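Endopolygalacturonase (Chondrostereum purpureum, PDB 1K5C) probably hydrolyses the alpha-1,4 bonds between galacturonosyl units inside polygalacturonate chains of plant cell walls. Local coordinates at residues N69-D74 / T108-E113; G205-N210 / S235-G240. One frame throughout, in Å; residues are numbered along the deposited sequence.

Contact 1. Residues N69-D74 / T108-E113; sequences NFVGAD and TYKKFE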
ATOM      1  N   ASN A  69      -3.126   3.435 -20.867  1.00 12.07           N
ATOM      2  CA  ASN A  69      -2.468   2.118 -20.963  1.00 12.01           C
ATOM      3  C   ASN A  69      -0.968   2.393 -20.795  1.00 11.24           C
ATOM      4  O   ASN A  69      -0.319   2.855 -21.723  1.00 12.34           O
ATOM      5  CB  ASN A  69      -2.789   1.529 -22.333  1.00 13.37           C
ATOM      6  CG  ASN A  69      -2.120   0.229 -22.585  1.00 15.28           C
ATOM      7  OD1 ASN A  69      -1.888  -0.543 -21.654  1.00 20.41           O
ATOM      8  ND2 ASN A  69      -1.777  -0.078 -23.819  1.00 20.84           N
ATOM      9  N   PHE A  70      -0.434   2.142 -19.586  1.00 11.46           N
ATOM     10  CA  PHE A  70       0.960   2.420 -19.295  1.00 11.57           C
ATOM     11  C   PHE A  70       1.752   1.149 -19.353  1.00 11.32           C
ATOM     12  O   PHE A  70       1.491   0.207 -18.580  1.00 12.17           O
ATOM     13  CB  PHE A  70       1.093   3.134 -17.928  1.00 11.78           C
ATOM     14  CG  PHE A  70       2.478   3.659 -17.656  1.00 11.61           C
ATOM     15  CD1 PHE A  70       3.512   2.827 -17.236  1.00 12.50           C
ATOM     16  CD2 PHE A  70       2.728   5.039 -17.803  1.00 12.41           C
ATOM     17  CE1 PHE A  70       4.758   3.313 -16.976  1.00 13.07           C
ATOM     18  CE2 PHE A  70       3.990   5.541 -17.558  1.00 13.47           C
ATOM     19  CZ  PHE A  70       5.012   4.670 -17.177  1.00 13.61           C
ATOM     20  N   VAL A  71       2.711   1.092 -20.286  1.00 11.67           N
ATOM     21  CA  VAL A  71       3.478  -0.099 -20.596  1.00 12.01           C
ATOM     22  C   VAL A  71       4.896   0.167 -20.131  1.00 11.53           C
ATOM     23  O   VAL A  71       5.656   0.910 -20.775  1.00 12.12           O
ATOM     24  CB  VAL A  71       3.404  -0.393 -22.124  1.00 12.81           C
ATOM     25  CG1 VAL A  71       4.311  -1.598 -22.470  1.00 14.98           C
ATOM     26  CG2 VAL A  71       1.959  -0.575 -22.563  1.00 15.18           C
ATOM     27  N   GLY A  72       5.275  -0.430 -19.008  1.00 11.61           N
ATOM     28  CA  GLY A  72       6.557  -0.097 -18.369  1.00 11.66           C
ATOM     29  C   GLY A  72       7.763  -0.716 -19.003  1.00 11.37           C
ATOM     30  O   GLY A  72       8.879  -0.194 -18.855  1.00 11.72           O
ATOM     31  N   ALA A  73       7.588  -1.900 -19.659  1.00 11.80           N
ATOM     32  CA  ALA A  73       8.707  -2.602 -20.307  1.00 12.77           C
ATOM     33  C   ALA A  73       9.868  -2.800 -19.299  1.00 11.90           C
ATOM     34  O   ALA A  73      11.046  -2.809 -19.684  1.00 12.77           O
ATOM     35  CB  ALA A  73       9.126  -1.893 -21.597  1.00 13.56           C
ATOM     36  N   ASP A  74       9.520  -3.036 -18.034  1.00 11.59           N
ATOM     37  CA  ASP A  74      10.444  -3.365 -16.943  1.00 11.80           C
ATOM     38  C   ASP A  74      11.439  -2.223 -16.624  1.00 11.86           C
ATOM     39  O   ASP A  74      12.430  -2.439 -15.959  1.00 13.33           O
ATOM     40  CB  ASP A  74      11.173  -4.688 -17.206  1.00 13.48           C
ATOM     41  CG  ASP A  74      10.271  -5.881 -17.138  1.00 18.49           C
ATOM     42  OD1 ASP A  74       9.375  -5.896 -16.294  1.00 28.93           O
ATOM     43  OD2 ASP A  74      10.565  -6.843 -17.875  1.00 26.41           O
ATOM     44  N   THR A 108      -4.736   1.083 -16.929  1.00 11.63           N
ATOM     45  CA  THR A 108      -3.951  -0.100 -16.584  1.00 11.89           C
ATOM     46  C   THR A 108      -2.481   0.258 -16.658  1.00 12.08           C
ATOM     47  O   THR A 108      -2.032   0.750 -17.699  1.00 13.43           O
ATOM     48  CB  THR A 108      -4.250  -1.281 -17.535  1.00 13.71           C
ATOM     49  OG1 THR A 108      -5.648  -1.556 -17.479  1.00 18.12           O
ATOM     50  CG2 THR A 108      -3.532  -2.544 -17.153  1.00 15.78           C
ATOM     51  N   TYR A 109      -1.761   0.032 -15.568  1.00 11.49           N
ATOM     52  CA  TYR A 109      -0.348   0.350 -15.414  1.00 11.43           C
ATOM     53  C   TYR A 109       0.392  -0.948 -15.186  1.00 11.50           C
ATOM     54  O   TYR A 109       0.094  -1.666 -14.218  1.00 12.60           O
ATOM     55  CB  TYR A 109      -0.126   1.301 -14.202  1.00 11.90           C
ATOM     56  CG  TYR A 109      -0.630   2.705 -14.514  1.00 11.49           C
ATOM     57  CD1 TYR A 109      -1.960   3.022 -14.617  1.00 11.64           C
ATOM     58  CD2 TYR A 109       0.320   3.698 -14.814  1.00 11.71           C
ATOM     59  CE1 TYR A 109      -2.384   4.318 -14.965  1.00 11.51           C
ATOM     60  CE2 TYR A 109      -0.095   4.975 -15.174  1.00 11.08           C
ATOM     61  CZ  TYR A 109      -1.439   5.289 -15.240  1.00 11.69           C
ATOM     62  OH  TYR A 109      -1.800   6.557 -15.605  1.00 12.31           O
ATOM     63  N   LYS A 110       1.382  -1.244 -16.057  1.00 11.64           N
ATOM     64  CA  LYS A 110       2.033  -2.563 -15.985  1.00 11.55           C
ATOM     65  C   LYS A 110       3.540  -2.481 -16.013  1.00 10.94           C
ATOM     66  O   LYS A 110       4.145  -1.687 -16.728  1.00 11.88           O
ATOM     67  CB  LYS A 110       1.592  -3.381 -17.257  1.00 14.16           C
ATOM     68  CG  LYS A 110       0.093  -3.550 -17.406  0.70 13.92           C
ATOM     69  CD  LYS A 110      -0.401  -3.826 -18.815  0.70 17.26           C
ATOM     70  CE  LYS A 110      -0.381  -2.491 -19.690  0.70 19.36           C
ATOM     71  NZ  LYS A 110      -1.001  -2.923 -21.003  0.70 18.83           N
ATOM     72  N   LYS A 111       4.159  -3.414 -15.266  1.00 11.27           N
ATOM     73  CA  LYS A 111       5.544  -3.849 -15.526  1.00 11.70           C
ATOM     74  C   LYS A 111       6.539  -2.723 -15.511  1.00 11.13           C
ATOM     75  O   LYS A 111       7.308  -2.462 -16.436  1.00 11.81           O
ATOM     76  CB  LYS A 111       5.603  -4.628 -16.852  1.00 13.51           C
ATOM     77  CG  LYS A 111       4.906  -5.992 -16.764  1.00 16.55           C
ATOM     78  CD  LYS A 111       5.739  -6.971 -15.926  1.00 21.80           C
ATOM     79  CE  LYS A 111       5.260  -8.385 -15.964  1.00 41.18           C
ATOM     80  NZ  LYS A 111       6.347  -9.177 -15.270  1.00 38.78           N
ATOM     81  N   PHE A 112       6.559  -1.983 -14.368  1.00 11.82           N
ATOM     82  CA  PHE A 112       7.699  -1.099 -14.093  1.00 11.65           C
ATOM     83  C   PHE A 112       8.080  -1.269 -12.630  1.00 10.84           C
ATOM     84  O   PHE A 112       7.363  -1.892 -11.832  1.00 11.62           O
ATOM     85  CB  PHE A 112       7.412   0.364 -14.459  1.00 11.93           C
ATOM     86  CG  PHE A 112       6.258   0.980 -13.706  1.00 12.10           C
ATOM     87  CD1 PHE A 112       6.448   1.558 -12.462  1.00 12.68           C
ATOM     88  CD2 PHE A 112       4.985   0.989 -14.309  1.00 13.79           C
ATOM     89  CE1 PHE A 112       5.382   2.189 -11.813  1.00 14.29           C
ATOM     90  CE2 PHE A 112       3.933   1.595 -13.668  1.00 15.23           C
ATOM     91  CZ  PHE A 112       4.118   2.178 -12.412  1.00 15.22           C
ATOM     92  N   GLU A 113       9.224  -0.672 -12.298  1.00 11.14           N
ATOM     93  CA  GLU A 113       9.779  -0.761 -10.944  1.00 10.93           C
ATOM     94  C   GLU A 113       9.996   0.640 -10.399  1.00 10.69           C
ATOM     95  O   GLU A 113      10.471   1.531 -11.107  1.00 11.66           O
ATOM     96  CB  GLU A 113      11.120  -1.502 -10.988  1.00 11.84           C
ATOM     97  CG  GLU A 113      11.890  -1.460  -9.656  1.00 12.29           C
ATOM     98  CD  GLU A 113      13.083  -2.352  -9.672  1.00 14.56           C
ATOM     99  OE1 GLU A 113      12.987  -3.537  -9.913  1.00 29.66           O
ATOM    100  OE2 GLU A 113      14.149  -1.869  -9.323  1.00 19.90           O
TER
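Phe70 and Tyr109 face each other as a parallel bridge between strands 69-71 and 108-110, neighbouring rungs of the right-handed beta-helix of family 28 polygalacturonases. Backbone bonds set the register. Phe70 N donates to Thr108 O at 2.8 Å, the Phe70 carbonyl accepts Lys110 N, and Gly72 N returns to Lys110 O. Beyond the strands, Asp74 N reaches Lys111 O at 2.8 Å, so the pairing outlasts the regular bridges.

The apolar contacts gather on the Phe70 side. Phe70 CB lies 3.3 Å from Tyr109 CD2, and the two rings are nearly parallel, 16° apart, but slid so that they barely overlap. A chi1 of -170° turns the Phe70 ring away from its own N and forward along the strand, where CE1 meets Phe112 CD2 at 3.5 Å, the planes now steeply inclined. Ile63 of another strand touches both Phe70 and Tyr109. A serine at Phe70 would probably open a gap between Tyr109 and Phe112 and cost the cluster its middle ring.

On the other face, in the modelled one of two Lys110 conformers, a bend at chi3 (-76°) brings NZ within 2.6 Å of Asn69 OD1, in the carbonyl plane; with Thr42 on ND2, this would hold the amide's rotation. Aromatic carbon thus packs the buried face, while the Asn69-Lys110 face mixes a polar clasp with Val71.

Contact 2. Residues G205-N210 / S235-G240; sequences GKHVSN and SASVSG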
ATOM      1  N   GLY A 205     -13.328  10.987   8.945  1.00 11.89           N
ATOM      2  CA  GLY A 205     -13.988  11.226   7.664  1.00 13.30           C
ATOM      3  C   GLY A 205     -13.635  10.209   6.590  1.00 12.55           C
ATOM      4  O   GLY A 205     -14.131  10.383   5.452  1.00 14.51           O
ATOM      5  N   LYS A 206     -12.851   9.193   6.883  1.00 11.45           N
ATOM      6  CA  LYS A 206     -12.446   8.218   5.859  1.00 11.83           C
ATOM      7  C   LYS A 206     -13.232   6.929   6.012  1.00 11.20           C
ATOM      8  O   LYS A 206     -13.549   6.490   7.124  1.00 11.83           O
ATOM      9  CB  LYS A 206     -10.925   7.969   6.001  1.00 12.41           C
ATOM     10  CG  LYS A 206     -10.090   9.270   5.880  1.00 13.18           C
ATOM     11  CD  LYS A 206     -10.383  10.068   4.619  1.00 14.62           C
ATOM     12  CE  LYS A 206      -9.471  11.317   4.611  1.00 17.74           C
ATOM     13  NZ  LYS A 206      -9.871  12.209   3.493  1.00 22.90           N
ATOM     14  N   HIS A 207     -13.525   6.313   4.847  1.00 11.24           N
ATOM     15  CA  HIS A 207     -14.401   5.140   4.830  1.00 11.37           C
ATOM     16  C   HIS A 207     -13.844   4.154   3.812  1.00 10.74           C
ATOM     17  O   HIS A 207     -13.769   4.463   2.624  1.00 12.14           O
ATOM     18  CB  HIS A 207     -15.837   5.517   4.364  1.00 12.30           C
ATOM     19  CG  HIS A 207     -16.442   6.557   5.268  1.00 12.39           C
ATOM     20  ND1 HIS A 207     -17.098   6.243   6.454  1.00 13.82           N
ATOM     21  CD2 HIS A 207     -16.442   7.927   5.147  1.00 14.43           C
ATOM     22  CE1 HIS A 207     -17.481   7.380   7.040  1.00 14.56           C
ATOM     23  NE2 HIS A 207     -17.120   8.377   6.263  1.00 15.38           N
ATOM     24  N   VAL A 208     -13.432   2.981   4.314  1.00 10.90           N
ATOM     25  CA  VAL A 208     -12.907   1.897   3.447  1.00 10.61           C
ATOM     26  C   VAL A 208     -13.985   0.821   3.404  1.00 10.56           C
ATOM     27  O   VAL A 208     -14.508   0.412   4.441  1.00 11.51           O
ATOM     28  CB  VAL A 208     -11.584   1.372   3.977  1.00 10.93           C
ATOM     29  CG1 VAL A 208     -11.214   0.078   3.289  1.00 11.58           C
ATOM     30  CG2 VAL A 208     -10.506   2.437   3.795  1.00 11.37           C
ATOM     31  N   SER A 209     -14.336   0.362   2.173  1.00 10.79           N
ATOM     32  CA  SER A 209     -15.373  -0.658   2.071  1.00 10.97           C
ATOM     33  C   SER A 209     -15.120  -1.552   0.883  1.00 10.89           C
ATOM     34  O   SER A 209     -14.525  -1.161  -0.125  1.00 11.09           O
ATOM     35  CB  SER A 209     -16.752  -0.009   1.953  1.00 12.27           C
ATOM     36  OG  SER A 209     -16.782   0.975   0.920  1.00 13.80           O
ATOM     37  N   ASN A 210     -15.647  -2.791   0.990  1.00 10.68           N
ATOM     38  CA  ASN A 210     -15.604  -3.757  -0.105  1.00 11.17           C
ATOM     39  C   ASN A 210     -14.168  -3.966  -0.609  1.00 10.77           C
ATOM     40  O   ASN A 210     -13.836  -3.693  -1.766  1.00 11.94           O
ATOM     41  CB  ASN A 210     -16.581  -3.370  -1.234  1.00 11.95           C
ATOM     42  CG  ASN A 210     -18.000  -3.437  -0.692  1.00 14.12           C
ATOM     43  OD1 ASN A 210     -18.750  -2.423  -0.806  1.00 18.61           O
ATOM     44  ND2 ASN A 210     -18.388  -4.512  -0.175  1.00 15.81           N
ATOM     45  N   SER A 235     -16.498   9.850  12.442  1.00 12.43           N
ATOM     46  CA  SER A 235     -17.119   9.861  11.079  1.00 12.96           C
ATOM     47  C   SER A 235     -16.318   9.029  10.100  1.00 12.24           C
ATOM     48  O   SER A 235     -16.021   9.476   8.973  1.00 13.60           O
ATOM     49  CB  SER A 235     -17.277  11.295  10.563  1.00 14.79           C
ATOM     50  OG  SER A 235     -18.072  12.063  11.429  0.61 15.96           O
ATOM     51  N   ALA A 236     -15.934   7.807  10.549  1.00 11.71           N
ATOM     52  CA  ALA A 236     -15.024   6.971   9.765  1.00 11.31           C
ATOM     53  C   ALA A 236     -15.541   5.523   9.829  1.00 10.95           C
ATOM     54  O   ALA A 236     -16.333   5.190  10.723  1.00 11.57           O
ATOM     55  CB  ALA A 236     -13.609   7.059  10.290  1.00 11.66           C
ATOM     56  N   SER A 237     -15.044   4.654   8.958  1.00 11.02           N
ATOM     57  CA  SER A 237     -15.479   3.237   9.027  1.00 11.10           C
ATOM     58  C   SER A 237     -14.624   2.367   8.141  1.00 10.69           C
ATOM     59  O   SER A 237     -14.001   2.827   7.180  1.00 11.19           O
ATOM     60  CB  SER A 237     -16.942   3.071   8.585  1.00 11.78           C
ATOM     61  OG  SER A 237     -17.171   3.576   7.280  1.00 12.54           O
ATOM     62  N   VAL A 238     -14.640   1.062   8.469  1.00 10.63           N
ATOM     63  CA  VAL A 238     -14.133  -0.014   7.608  1.00 10.72           C
ATOM     64  C   VAL A 238     -15.215  -1.051   7.568  1.00 10.44           C
ATOM     65  O   VAL A 238     -15.633  -1.532   8.608  1.00 11.44           O
ATOM     66  CB  VAL A 238     -12.842  -0.643   8.160  1.00 10.78           C
ATOM     67  CG1 VAL A 238     -12.383  -1.793   7.268  1.00 11.78           C
ATOM     68  CG2 VAL A 238     -11.767   0.416   8.340  1.00 11.46           C
ATOM     69  N   SER A 239     -15.713  -1.399   6.342  1.00 10.90           N
ATOM     70  CA  SER A 239     -16.828  -2.359   6.263  1.00 11.82           C
ATOM     71  C   SER A 239     -16.685  -3.240   5.043  1.00 11.28           C
ATOM     72  O   SER A 239     -16.598  -2.746   3.922  1.00 13.38           O
ATOM     73  CB  SER A 239     -18.141  -1.607   6.208  1.00 12.72           C
ATOM     74  OG  SER A 239     -19.258  -2.466   6.264  0.58 15.42           O
ATOM     75  N   GLY A 240     -16.759  -4.555   5.258  1.00 11.08           N
ATOM     76  CA  GLY A 240     -16.783  -5.490   4.115  1.00 11.30           C
ATOM     77  C   GLY A 240     -15.346  -5.770   3.635  1.00 11.38           C
ATOM     78  O   GLY A 240     -14.927  -5.232   2.609  1.00 13.47           O
TER
HETATM   79  O   HOH W   1     -16.781   1.816   5.356  1.00 15.59           O
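Two successive rungs of the right-handed parallel beta-helix meet where His207, Val208 and Ser209 pair in register with Ser237, Val238 and Ser239. Carbonyls and amides alternate across the gap: Lys206 O accepts Ser237 N, Ser237 O accepts Val208 N at 2.9 Å, Val208 O accepts Ser239 N, and Ser239 O takes Asn210 N where segment 205-210 turns a corner at Asn210. Val208 and Val238 share the buried face, one above the other, and both rest on Ile202 of strand 197-202. This is the stacking of like residues on like that builds a beta-helix core.

The opposite face is polar. Here Ser209 OG bonds Asn182 OD1 and, in the conformer given, Ser239 OG bonds Ser276 OG, two separate links to other parts of the helix. His207 swings its ring across to the second strand, CG lying beside its backbone N (chi1 -59°). The ring comes close to Ser235 O obliquely, CE1 3.2 Å from it. At the ring's edge, His207 ND1 and Ser237 OG share a nearly straight hydrogen bond of 2.8 Å, in the ring plane. The same hydroxyl lies 2.6 Å from a water that donates to Val208 O, so Ser237 OG links imidazole and solvent.

Both contacts join consecutive rungs of one right-handed parallel beta-helix, but at different heights along it. Contact 1 pairs strands 68-71 and 108-115 near the N-terminal end; contact 2 pairs strands 207-221 and 237-244 in the later half. They follow in series along the chain, the first closing before the second opens, and their centres stand 30 Å apart, with nearest atoms about 18 Å apart and no touch. What connects them is the run of parallel strands between, 130-139, 162-170 and 184-187. Contact 1 lies away from the annotated sites, whereas in contact 2 the side chain of Val238 is about 8 Å from that of Lys228, a residue that binds galacturonate in a ligand-bound form of the enzyme. Local pairing thus repeats to build one elongated scaffold.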